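Local coordinates for protein acyl-CoA dehydrogenase (Bacillus subtilis, PDB 5LNX) that is a flavoprotein that uses bound FAD to oxidise saturated acyl-CoA thioesters to 2,3-dehydroacyl-CoA, passing the electrons to an acceptor, at residues S66-I71 with H295-A300; G240-A245 with H299-H304; Q38-M43 with G82-V87. All coordinates share one frame; numbering follows the deposited sequence.

Interaction 1 of 3, residues S66-I71 with H295-A300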
ATOM      1  N   SER D  66       6.440  32.425  -0.692  1.00 28.65           N
ATOM      2  CA  SER D  66       7.045  32.837   0.578  1.00 28.87           C
ATOM      3  C   SER D  66       6.175  32.503   1.799  1.00 32.38           C
ATOM      4  O   SER D  66       6.674  32.100   2.854  1.00 33.17           O
ATOM      5  CB  SER D  66       7.308  34.331   0.561  1.00 28.37           C
ATOM      6  OG  SER D  66       8.132  34.699  -0.526  1.00 32.12           O
ATOM      7  N   TYR D  67       4.873  32.710   1.641  1.00 34.07           N
ATOM      8  CA  TYR D  67       3.911  32.476   2.700  1.00 32.48           C
ATOM      9  C   TYR D  67       3.784  30.988   3.006  1.00 29.21           C
ATOM     10  O   TYR D  67       3.766  30.573   4.160  1.00 29.78           O
ATOM     11  CB  TYR D  67       2.545  33.056   2.293  1.00 36.34           C
ATOM     12  CG  TYR D  67       1.369  32.429   3.022  1.00 33.29           C
ATOM     13  CD1 TYR D  67       1.191  32.624   4.382  1.00 33.51           C
ATOM     14  CD2 TYR D  67       0.465  31.634   2.345  1.00 34.03           C
ATOM     15  CE1 TYR D  67       0.125  32.057   5.051  1.00 39.28           C
ATOM     16  CE2 TYR D  67      -0.596  31.047   2.998  1.00 39.13           C
ATOM     17  CZ  TYR D  67      -0.774  31.274   4.352  1.00 42.79           C
ATOM     18  OH  TYR D  67      -1.837  30.683   5.007  1.00 49.29           O
ATOM     19  N   ILE D  68       3.584  30.213   1.961  1.00 28.12           N
ATOM     20  CA  ILE D  68       3.430  28.759   2.072  1.00 30.26           C
ATOM     21  C   ILE D  68       4.720  28.172   2.588  1.00 34.94           C
ATOM     22  O   ILE D  68       4.728  27.265   3.414  1.00 43.89           O
ATOM     23  CB  ILE D  68       3.141  28.127   0.709  1.00 30.05           C
ATOM     24  CG1 ILE D  68       1.649  27.878   0.535  1.00 29.27           C
ATOM     25  CG2 ILE D  68       3.357  26.617   0.708  1.00 30.13           C
ATOM     26  CD1 ILE D  68       0.538  28.881   0.305  1.00 27.93           C
ATOM     27  N   LEU D  69       5.811  28.721   2.089  1.00 36.43           N
ATOM     28  CA  LEU D  69       7.156  28.415   2.581  1.00 37.78           C
ATOM     29  C   LEU D  69       7.262  28.584   4.086  1.00 36.20           C
ATOM     30  O   LEU D  69       7.794  27.728   4.793  1.00 41.31           O
ATOM     31  CB  LEU D  69       8.147  29.331   1.867  1.00 41.48           C
ATOM     32  CG  LEU D  69       9.625  29.346   2.147  1.00 48.25           C
ATOM     33  CD1 LEU D  69      10.281  28.245   1.320  1.00 54.45           C
ATOM     34  CD2 LEU D  69      10.171  30.697   1.732  1.00 50.85           C
ATOM     35  N   ALA D  70       6.735  29.690   4.580  1.00 34.47           N
ATOM     36  CA  ALA D  70       6.729  29.953   6.015  1.00 33.75           C
ATOM     37  C   ALA D  70       6.037  28.805   6.740  1.00 32.71           C
ATOM     38  O   ALA D  70       6.637  28.137   7.591  1.00 42.14           O
ATOM     39  CB  ALA D  70       6.051  31.284   6.323  1.00 32.01           C
ATOM     40  N   ILE D  71       4.794  28.544   6.345  1.00 31.86           N
ATOM     41  CA  ILE D  71       3.949  27.462   6.925  1.00 30.05           C
ATOM     42  C   ILE D  71       4.621  26.089   6.886  1.00 28.31           C
ATOM     43  O   ILE D  71       4.533  25.307   7.832  1.00 27.55           O
ATOM     44  CB  ILE D  71       2.613  27.365   6.189  1.00 32.46           C
ATOM     45  CG1 ILE D  71       1.817  28.660   6.412  1.00 36.58           C
ATOM     46  CG2 ILE D  71       1.803  26.169   6.673  1.00 34.92           C
ATOM     47  CD1 ILE D  71       0.426  28.650   5.819  1.00 37.24           C
ATOM     48  N   HIS D 295       7.221  19.138  -4.311  1.00 27.95           N
ATOM     49  CA  HIS D 295       7.018  19.735  -5.656  1.00 27.12           C
ATOM     50  C   HIS D 295       5.541  19.956  -5.964  1.00 27.31           C
ATOM     51  O   HIS D 295       5.170  20.908  -6.649  1.00 25.71           O
ATOM     52  CB  HIS D 295       7.571  18.831  -6.767  1.00 24.30           C
ATOM     53  CG  HIS D 295       9.017  18.485  -6.634  1.00 23.28           C
ATOM     54  ND1 HIS D 295       9.963  19.334  -6.111  1.00 24.14           N
ATOM     55  CD2 HIS D 295       9.668  17.345  -6.954  1.00 23.85           C
ATOM     56  CE1 HIS D 295      11.132  18.719  -6.096  1.00 25.07           C
ATOM     57  NE2 HIS D 295      10.979  17.513  -6.610  1.00 23.59           N
ATOM     58  N   LEU D 296       4.709  19.046  -5.485  1.00 27.95           N
ATOM     59  CA  LEU D 296       3.257  19.203  -5.609  1.00 30.69           C
ATOM     60  C   LEU D 296       2.810  20.492  -4.926  1.00 31.98           C
ATOM     61  O   LEU D 296       2.046  21.268  -5.495  1.00 35.66           O
ATOM     62  CB  LEU D 296       2.518  18.031  -4.965  1.00 29.84           C
ATOM     63  CG  LEU D 296       2.547  16.706  -5.705  1.00 31.19           C
ATOM     64  CD1 LEU D 296       1.852  15.653  -4.863  1.00 32.16           C
ATOM     65  CD2 LEU D 296       1.887  16.803  -7.063  1.00 30.01           C
ATOM     66  N   VAL D 297       3.318  20.692  -3.713  1.00 28.40           N
ATOM     67  CA  VAL D 297       2.991  21.856  -2.891  1.00 30.71           C
ATOM     68  C   VAL D 297       3.405  23.161  -3.561  1.00 31.72           C
ATOM     69  O   VAL D 297       2.587  24.047  -3.789  1.00 34.46           O
ATOM     70  CB  VAL D 297       3.686  21.790  -1.508  1.00 28.07           C
ATOM     71  CG1 VAL D 297       3.514  23.101  -0.746  1.00 28.31           C
ATOM     72  CG2 VAL D 297       3.142  20.635  -0.686  1.00 24.66           C
ATOM     73  N   TYR D 298       4.684  23.260  -3.880  1.00 33.47           N
ATOM     74  CA  TYR D 298       5.262  24.511  -4.397  1.00 33.27           C
ATOM     75  C   TYR D 298       4.853  24.879  -5.814  1.00 31.56           C
ATOM     76  O   TYR D 298       4.793  26.059  -6.143  1.00 34.55           O
ATOM     77  CB  TYR D 298       6.790  24.501  -4.244  1.00 33.44           C
ATOM     78  CG  TYR D 298       7.160  24.700  -2.793  1.00 36.83           C
ATOM     79  CD1 TYR D 298       6.923  25.923  -2.162  1.00 40.96           C
ATOM     80  CD2 TYR D 298       7.644  23.643  -2.022  1.00 37.69           C
ATOM     81  CE1 TYR D 298       7.172  26.096  -0.804  1.00 46.89           C
ATOM     82  CE2 TYR D 298       7.907  23.804  -0.675  1.00 39.80           C
ATOM     83  CZ  TYR D 298       7.672  25.030  -0.069  1.00 44.82           C
ATOM     84  OH  TYR D 298       7.972  25.219   1.251  1.00 39.54           O
ATOM     85  N   HIS D 299       4.589  23.881  -6.645  1.00 30.57           N
ATOM     86  CA  HIS D 299       4.065  24.130  -7.983  1.00 34.37           C
ATOM     87  C   HIS D 299       2.602  24.616  -7.912  1.00 33.58           C
ATOM     88  O   HIS D 299       2.182  25.499  -8.667  1.00 32.73           O
ATOM     89  CB  HIS D 299       4.159  22.879  -8.857  1.00 38.55           C
ATOM     90  CG  HIS D 299       3.510  23.031 -10.196  1.00 42.51           C
ATOM     91  ND1 HIS D 299       3.902  23.990 -11.103  1.00 49.31           N
ATOM     92  CD2 HIS D 299       2.489  22.357 -10.780  1.00 49.48           C
ATOM     93  CE1 HIS D 299       3.157  23.899 -12.191  1.00 53.28           C
ATOM     94  NE2 HIS D 299       2.293  22.914 -12.023  1.00 53.82           N
ATOM     95  N   ALA D 300       1.841  24.015  -7.005  1.00 31.08           N
ATOM     96  CA  ALA D 300       0.473  24.449  -6.708  1.00 30.94           C
ATOM     97  C   ALA D 300       0.436  25.912  -6.267  1.00 33.07           C
ATOM     98  O   ALA D 300      -0.452  26.680  -6.666  1.00 39.31           O
ATOM     99  CB  ALA D 300      -0.138  23.570  -5.632  1.00 29.57           C
TER

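Interaction 2 of 3, residues G240-A245 with H299-H304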
ATOM      1  N   GLY D 240      -5.825  27.641   1.164  1.00 32.59           N
ATOM      2  CA  GLY D 240      -5.844  26.919   2.453  1.00 33.89           C
ATOM      3  C   GLY D 240      -5.341  25.483   2.378  1.00 31.35           C
ATOM      4  O   GLY D 240      -4.614  25.036   3.248  1.00 32.11           O
ATOM      5  N   ARG D 241      -5.722  24.772   1.319  1.00 32.99           N
ATOM      6  CA  ARG D 241      -5.387  23.341   1.153  1.00 31.57           C
ATOM      7  C   ARG D 241      -3.902  23.107   0.831  1.00 33.75           C
ATOM      8  O   ARG D 241      -3.308  22.096   1.243  1.00 30.48           O
ATOM      9  CB  ARG D 241      -6.245  22.708   0.067  1.00 32.35           C
ATOM     10  CG  ARG D 241      -7.592  22.186   0.560  1.00 35.21           C
ATOM     11  CD  ARG D 241      -8.565  21.948  -0.586  1.00 35.09           C
ATOM     12  NE  ARG D 241      -9.953  22.111  -0.156  1.00 40.74           N
ATOM     13  CZ  ARG D 241     -10.999  22.136  -0.977  1.00 40.10           C
ATOM     14  NH1 ARG D 241     -10.822  22.040  -2.282  1.00 43.61           N
ATOM     15  NH2 ARG D 241     -12.223  22.308  -0.490  1.00 36.99           N
ATOM     16  N   ILE D 242      -3.328  24.039   0.080  1.00 30.14           N
ATOM     17  CA  ILE D 242      -1.885  24.058  -0.182  1.00 29.78           C
ATOM     18  C   ILE D 242      -1.116  24.260   1.124  1.00 29.75           C
ATOM     19  O   ILE D 242      -0.099  23.617   1.380  1.00 27.37           O
ATOM     20  CB  ILE D 242      -1.486  25.204  -1.122  1.00 30.69           C
ATOM     21  CG1 ILE D 242      -2.218  25.079  -2.462  1.00 28.48           C
ATOM     22  CG2 ILE D 242       0.027  25.208  -1.339  1.00 30.90           C
ATOM     23  CD1 ILE D 242      -2.085  26.301  -3.340  1.00 29.31           C
ATOM     24  N   GLY D 243      -1.641  25.148   1.955  1.00 29.30           N
ATOM     25  CA  GLY D 243      -1.139  25.337   3.315  1.00 26.86           C
ATOM     26  C   GLY D 243      -1.226  24.083   4.141  1.00 23.95           C
ATOM     27  O   GLY D 243      -0.266  23.688   4.806  1.00 29.19           O
ATOM     28  N   ILE D 244      -2.360  23.414   4.099  1.00 25.58           N
ATOM     29  CA  ILE D 244      -2.496  22.118   4.839  1.00 25.62           C
ATOM     30  C   ILE D 244      -1.499  21.082   4.314  1.00 25.14           C
ATOM     31  O   ILE D 244      -0.971  20.284   5.078  1.00 25.36           O
ATOM     32  CB  ILE D 244      -3.889  21.522   4.709  1.00 24.21           C
ATOM     33  CG1 ILE D 244      -4.930  22.461   5.320  1.00 26.93           C
ATOM     34  CG2 ILE D 244      -3.955  20.163   5.379  1.00 23.60           C
ATOM     35  CD1 ILE D 244      -4.693  22.798   6.781  1.00 29.48           C
ATOM     36  N   ALA D 245      -1.211  21.160   3.021  1.00 24.66           N
ATOM     37  CA  ALA D 245      -0.283  20.255   2.373  1.00 28.43           C
ATOM     38  C   ALA D 245       1.149  20.526   2.861  1.00 31.78           C
ATOM     39  O   ALA D 245       1.913  19.601   3.166  1.00 27.72           O
ATOM     40  CB  ALA D 245      -0.352  20.428   0.865  1.00 28.00           C
ATOM     41  N   HIS D 299       4.589  23.881  -6.645  1.00 30.57           N
ATOM     42  CA  HIS D 299       4.065  24.130  -7.983  1.00 34.37           C
ATOM     43  C   HIS D 299       2.602  24.616  -7.912  1.00 33.58           C
ATOM     44  O   HIS D 299       2.182  25.499  -8.667  1.00 32.73           O
ATOM     45  CB  HIS D 299       4.159  22.879  -8.857  1.00 38.55           C
ATOM     46  CG  HIS D 299       3.510  23.031 -10.196  1.00 42.51           C
ATOM     47  ND1 HIS D 299       3.902  23.990 -11.103  1.00 49.31           N
ATOM     48  CD2 HIS D 299       2.489  22.357 -10.780  1.00 49.48           C
ATOM     49  CE1 HIS D 299       3.157  23.899 -12.191  1.00 53.28           C
ATOM     50  NE2 HIS D 299       2.293  22.914 -12.023  1.00 53.82           N
ATOM     51  N   ALA D 300       1.841  24.015  -7.005  1.00 31.08           N
ATOM     52  CA  ALA D 300       0.473  24.449  -6.708  1.00 30.94           C
ATOM     53  C   ALA D 300       0.436  25.912  -6.267  1.00 33.07           C
ATOM     54  O   ALA D 300      -0.452  26.680  -6.666  1.00 39.31           O
ATOM     55  CB  ALA D 300      -0.138  23.570  -5.632  1.00 29.57           C
ATOM     56  N   ALA D 301       1.389  26.278  -5.418  1.00 31.68           N
ATOM     57  CA  ALA D 301       1.483  27.641  -4.876  1.00 33.90           C
ATOM     58  C   ALA D 301       2.047  28.624  -5.903  1.00 37.16           C
ATOM     59  O   ALA D 301       1.767  29.818  -5.859  1.00 41.49           O
ATOM     60  CB  ALA D 301       2.339  27.658  -3.627  1.00 32.12           C
ATOM     61  N   ASP D 302       2.860  28.100  -6.810  1.00 41.00           N
ATOM     62  CA  ASP D 302       3.427  28.873  -7.914  1.00 41.08           C
ATOM     63  C   ASP D 302       2.356  29.173  -8.977  1.00 40.82           C
ATOM     64  O   ASP D 302       2.404  30.202  -9.664  1.00 39.63           O
ATOM     65  CB  ASP D 302       4.601  28.098  -8.532  1.00 37.11           C
ATOM     66  CG  ASP D 302       5.276  28.844  -9.675  1.00 40.13           C
ATOM     67  OD1 ASP D 302       5.481  30.082  -9.590  1.00 32.41           O
ATOM     68  OD2 ASP D 302       5.595  28.168 -10.680  1.00 38.51           O
ATOM     69  N   LEU D 303       1.421  28.246  -9.138  1.00 40.97           N
ATOM     70  CA  LEU D 303       0.280  28.436 -10.044  1.00 38.67           C
ATOM     71  C   LEU D 303      -0.594  29.554  -9.513  1.00 36.27           C
ATOM     72  O   LEU D 303      -0.912  30.499 -10.223  1.00 39.31           O
ATOM     73  CB  LEU D 303      -0.562  27.155 -10.163  1.00 38.18           C
ATOM     74  CG  LEU D 303      -0.060  26.086 -11.137  1.00 36.22           C
ATOM     75  CD1 LEU D 303      -0.910  24.839 -10.910  1.00 37.12           C
ATOM     76  CD2 LEU D 303      -0.121  26.502 -12.599  1.00 32.48           C
ATOM     77  N   HIS D 304      -0.922  29.451  -8.239  1.00 36.33           N
ATOM     78  CA  HIS D 304      -1.730  30.450  -7.588  1.00 38.90           C
ATOM     79  C   HIS D 304      -1.073  31.827  -7.584  1.00 44.49           C
ATOM     80  O   HIS D 304      -1.737  32.862  -7.711  1.00 52.37           O
ATOM     81  CB  HIS D 304      -2.104  30.049  -6.165  1.00 37.15           C
ATOM     82  CG  HIS D 304      -3.260  30.847  -5.665  1.00 37.91           C
ATOM     83  ND1 HIS D 304      -4.558  30.465  -5.930  1.00 36.29           N
ATOM     84  CD2 HIS D 304      -3.334  32.110  -5.185  1.00 38.22           C
ATOM     85  CE1 HIS D 304      -5.385  31.416  -5.535  1.00 34.77           C
ATOM     86  NE2 HIS D 304      -4.668  32.424  -5.078  1.00 35.16           N
TER

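Interaction 3 of 3, residues Q38-M43 with G82-V87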
ATOM      1  N   GLN D  38       1.430  34.199  23.749  1.00 36.19           N
ATOM      2  CA  GLN D  38       2.691  34.965  23.721  1.00 35.64           C
ATOM      3  C   GLN D  38       3.515  34.797  22.461  1.00 33.09           C
ATOM      4  O   GLN D  38       4.092  35.757  21.963  1.00 35.70           O
ATOM      5  CB  GLN D  38       3.540  34.647  24.933  1.00 38.24           C
ATOM      6  N   LEU D  39       3.576  33.577  21.953  1.00 28.95           N
ATOM      7  CA  LEU D  39       4.265  33.289  20.698  1.00 29.07           C
ATOM      8  C   LEU D  39       3.640  34.015  19.544  1.00 27.81           C
ATOM      9  O   LEU D  39       4.324  34.655  18.739  1.00 25.68           O
ATOM     10  CB  LEU D  39       4.199  31.784  20.407  1.00 34.03           C
ATOM     11  CG  LEU D  39       4.918  31.285  19.146  1.00 31.23           C
ATOM     12  CD1 LEU D  39       6.386  31.693  19.154  1.00 32.09           C
ATOM     13  CD2 LEU D  39       4.809  29.782  18.972  1.00 29.83           C
ATOM     14  N   ILE D  40       2.314  33.890  19.456  1.00 29.52           N
ATOM     15  CA  ILE D  40       1.525  34.564  18.422  1.00 25.68           C
ATOM     16  C   ILE D  40       1.901  36.027  18.398  1.00 27.34           C
ATOM     17  O   ILE D  40       2.287  36.562  17.361  1.00 29.95           O
ATOM     18  CB  ILE D  40       0.013  34.418  18.673  1.00 27.93           C
ATOM     19  CG1 ILE D  40      -0.454  32.948  18.542  1.00 26.87           C
ATOM     20  CG2 ILE D  40      -0.788  35.307  17.718  1.00 28.35           C
ATOM     21  CD1 ILE D  40       0.007  32.218  17.301  1.00 26.85           C
ATOM     22  N   LYS D  41       1.772  36.671  19.550  1.00 32.33           N
ATOM     23  CA  LYS D  41       2.134  38.093  19.705  1.00 38.60           C
ATOM     24  C   LYS D  41       3.493  38.378  19.079  1.00 42.58           C
ATOM     25  O   LYS D  41       3.618  39.211  18.177  1.00 41.10           O
ATOM     26  CB  LYS D  41       2.158  38.456  21.183  1.00 38.73           C
ATOM     27  CG  LYS D  41       2.542  39.892  21.528  1.00 44.63           C
ATOM     28  CD  LYS D  41       1.920  40.369  22.833  1.00 48.97           C
ATOM     29  CE  LYS D  41       0.401  40.311  22.765  1.00 55.32           C
ATOM     30  NZ  LYS D  41      -0.270  41.067  23.856  1.00 60.31           N
ATOM     31  N   LYS D  42       4.487  37.615  19.532  1.00 47.65           N
ATOM     32  CA  LYS D  42       5.868  37.705  19.037  1.00 49.95           C
ATOM     33  C   LYS D  42       5.957  37.530  17.512  1.00 49.86           C
ATOM     34  O   LYS D  42       6.506  38.393  16.814  1.00 59.50           O
ATOM     35  CB  LYS D  42       6.724  36.662  19.752  1.00 52.86           C
ATOM     36  CG  LYS D  42       8.217  36.888  19.683  1.00 59.46           C
ATOM     37  CD  LYS D  42       8.952  35.768  20.410  1.00 65.19           C
ATOM     38  CE  LYS D  42       8.928  35.938  21.922  1.00 62.66           C
ATOM     39  NZ  LYS D  42      10.013  36.842  22.387  1.00 66.97           N
ATOM     40  N   MET D  43       5.372  36.443  17.000  1.00 46.27           N
ATOM     41  CA  MET D  43       5.270  36.205  15.533  1.00 40.76           C
ATOM     42  C   MET D  43       4.693  37.418  14.820  1.00 36.47           C
ATOM     43  O   MET D  43       5.083  37.742  13.696  1.00 38.88           O
ATOM     44  CB  MET D  43       4.360  35.015  15.216  1.00 38.85           C
ATOM     45  CG  MET D  43       4.898  33.655  15.602  1.00 37.48           C
ATOM     46  SD  MET D  43       3.686  32.350  15.298  1.00 34.46           S
ATOM     47  CE  MET D  43       3.788  32.215  13.508  1.00 37.32           C
ATOM     48  N   GLY D  82       1.485  25.842  12.904  1.00 32.84           N
ATOM     49  CA  GLY D  82       1.399  25.925  11.454  1.00 31.18           C
ATOM     50  C   GLY D  82      -0.027  26.148  10.964  1.00 30.33           C
ATOM     51  O   GLY D  82      -0.293  26.978  10.107  1.00 30.14           O
ATOM     52  N   VAL D  83      -0.947  25.381  11.511  1.00 31.96           N
ATOM     53  CA  VAL D  83      -2.346  25.521  11.140  1.00 33.15           C
ATOM     54  C   VAL D  83      -2.959  26.813  11.647  1.00 36.03           C
ATOM     55  O   VAL D  83      -3.824  27.372  10.979  1.00 32.99           O
ATOM     56  CB  VAL D  83      -3.223  24.351  11.592  1.00 30.85           C
ATOM     57  CG1 VAL D  83      -3.303  24.257  13.101  1.00 30.01           C
ATOM     58  CG2 VAL D  83      -4.631  24.483  10.992  1.00 29.33           C
ATOM     59  N   ILE D  84      -2.586  27.208  12.864  1.00 38.77           N
ATOM     60  CA  ILE D  84      -3.083  28.460  13.456  1.00 36.52           C
ATOM     61  C   ILE D  84      -2.718  29.598  12.538  1.00 35.61           C
ATOM     62  O   ILE D  84      -3.539  30.455  12.226  1.00 40.94           O
ATOM     63  CB  ILE D  84      -2.468  28.747  14.840  1.00 35.50           C
ATOM     64  CG1 ILE D  84      -3.066  27.824  15.901  1.00 34.33           C
ATOM     65  CG2 ILE D  84      -2.703  30.197  15.233  1.00 33.88           C
ATOM     66  CD1 ILE D  84      -2.284  27.801  17.196  1.00 39.75           C
ATOM     67  N   LEU D  85      -1.469  29.614  12.121  1.00 35.87           N
ATOM     68  CA  LEU D  85      -1.027  30.606  11.147  1.00 41.14           C
ATOM     69  C   LEU D  85      -1.778  30.469   9.818  1.00 37.64           C
ATOM     70  O   LEU D  85      -2.183  31.461   9.207  1.00 41.98           O
ATOM     71  CB  LEU D  85       0.476  30.491  10.886  1.00 40.43           C
ATOM     72  CG  LEU D  85       1.035  31.514   9.890  1.00 41.55           C
ATOM     73  CD1 LEU D  85       0.592  32.924  10.222  1.00 39.62           C
ATOM     74  CD2 LEU D  85       2.554  31.447   9.845  1.00 46.26           C
ATOM     75  N   SER D  86      -1.926  29.233   9.376  1.00 32.61           N
ATOM     76  CA  SER D  86      -2.473  28.937   8.047  1.00 34.59           C
ATOM     77  C   SER D  86      -3.934  29.397   7.926  1.00 30.67           C
ATOM     78  O   SER D  86      -4.348  29.950   6.907  1.00 26.70           O
ATOM     79  CB  SER D  86      -2.375  27.428   7.747  1.00 36.02           C
ATOM     80  OG  SER D  86      -2.548  27.163   6.367  1.00 38.68           O
ATOM     81  N   VAL D  87      -4.714  29.064   8.947  1.00 27.16           N
ATOM     82  CA  VAL D  87      -6.109  29.450   9.009  1.00 27.94           C
ATOM     83  C   VAL D  87      -6.188  30.971   9.074  1.00 28.32           C
ATOM     84  O   VAL D  87      -6.901  31.602   8.287  1.00 31.54           O
ATOM     85  CB  VAL D  87      -6.825  28.808  10.218  1.00 25.44           C
ATOM     86  CG1 VAL D  87      -8.118  29.536  10.535  1.00 25.32           C
ATOM     87  CG2 VAL D  87      -7.118  27.338   9.930  1.00 24.16           C
TER

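Interaction 1 of 3, residues S66-I71 with H295-A300
Ile68 and Leu69 on helix 64-77 meet Val297 and Tyr298 on helix 277-305, a helix-helix contact that joins the N-terminal helical domain of the acyl-CoA dehydrogenase fold to its C-terminal helical bundle. The two short axes run closer to antiparallel than parallel, at 149°, and come within 10.4 Å. At that spacing the gap is bridged by branched aliphatic side chains and one long aromatic.

The aliphatic part centres on Ile68. Its CG2 lies anti to the backbone N and reaches the facing helix, where it touches Val297 CG1 at 3.8 Å; the two side chains meet at a slant. The other branch of Ile68, CG1 and CD1, leads away from this contact, and CG1 packs against Ile242 of helix 229-265. One isoleucine is therefore shared between two neighbours, a task for which its fork at CB suits it. Val297 likewise packs on Ile242 and Ala245.

The aromatic part belongs to Tyr298. With CG anti to its own carbonyl carbon (chi1 -74°), the ring extends across to helix 64-77. Ile68 CG2 approaches the ring obliquely, 4.1 Å from Tyr298 CE1, whereas Leu69 CA lies at the ring edge near its plane. Val297 CG1, from the same helix as the tyrosine, is placed over the centre of one ring face, 4.3 Å above it, and so takes part in both the aliphatic and the aromatic packing.

The phenol oxygen gives the buried contact its polar element. Tyr298 OH is hydrogen-bonded to ND1 of His72, one residue beyond the segment on helix 64-77, so the tyrosine fastens the two helices by its tip as well as by its ring. The same Tyr298 OH lies close against Leu69, 3.6 Å from its CA and 3.8 Å from its CD1.

Interaction 2 of 3, residues G240-A245 with H299-H304
Ile242 packs against Ala300 and Ala301, and these three residues make up the close part of the contact; the nearest backbone pair, Ile242 CA and Ala301 CA, is 6.8 Å apart. Both branches of the isoleucine are used. CG1 stands anti to the carbonyl carbon (chi1 -59°) and the chain runs on extended, which carries CD1 over the backbone of the opposite helix to 3.7 Å from Ala300 O. The same CD1 is 4.1 Å from Ala300 CB. The shorter branch serves the next residue, with Ile242 CG2 at 4.1 Å from Ala301 CB. Two successive alanines suit this site because a single methyl on each lets a bulky side chain from the partner settle close to the helix backbone.

The helices concerned, 229-265 and 277-305, are neighbours in the helical bundle of the C-terminal domain of acyl-CoA dehydrogenases. Ile242 is buried among them, and Ala314 of helix 311-326 brings a third helix against its side chain. With an alanine here both branches, CG1-CD1 and CG2, would be gone, and the methyls of Ala300 and Ala301 would probably face a gap that no other side chain of residues 240-245 reaches.

Away from these three residues the packing thins. His304 points its CB toward the partner helix, yet that atom stays 4.7 Å from Ile242 CD1. His304, like His299, Asp302 and Leu303, is only partly buried. There Leu303 CG sits 3.9 Å above one face of the His299 ring, offset toward its rim, while the imidazole also meets the ring of His295 of the second subunit.

Interaction 3 of 3, residues Q38-M43 with G82-V87
No flat group stands between Ile40 and Met43 on one helix and Ile84 and Leu85 on the other: the four touching side chains are all aliphatic or thioether, and the rings near them come from outside the two segments. Phe35 touches both Ile40 and Ile84, and Phe17 of helix 9-32 touches Met43. The contact is helix packing inside the N-terminal all-helical domain of the acyl-CoA dehydrogenase fold, joining the short helix 37-45 to helix 79-90. The backbones stand well apart, with 8.7 Å between Ile40 CA and Leu85 CA, so the space is spanned by the ends of the side chains.

Two separate methyl pairs do this. In the first, Ile40 CD1 meets Ile84 CG2 at 4.0 Å. Ile40 leaves its helix at an angle to the partner, and its CD1, at the end of the longer branch, closes the distance; Ile84 answers with its short branch. Ile84 lies near the cofactor without touching it, its side chain about 9 Å from the bound FAD, while its carbonyl oxygen accepts a hydrogen bond from Asn157 ND2.

The second pair belongs to Met43, whose CB points toward helix 79-90. A long, unbranched thioether suits a wide gap, since it can reach across and still bend to fit. Ile74 of helix 64-77 packs on both Met43 and Leu85, bringing a third helix to this side. Met43 runs extended as far as its sulfur and then bends (chi3 75°), a turn that sets CE 3.9 Å from Leu85 CD2.

In the fold
From the N terminus, interaction 3 opens first, at 38-43, and interaction 1 opens at 66-71 before interaction 3 closes at 82-87, so these two cross. Interaction 3 closes a short loop within the N-terminal helical domain. Interaction 1 instead spans 224 residues, including the beta-rich middle part, before returning on helix 277-305. Interaction 2 opens late inside that span and joins two helices of the C-terminal bundle, 229-265 and 277-305, across a loop of about 50 residues; it shares His299 and Ala300 with interaction 1. The centres of interactions 1 and 2 are about 6 Å apart. Interaction 3 lies 18 to 19 Å from each, joined to interaction 1 where Tyr67 and Ile71 pack on Ser86.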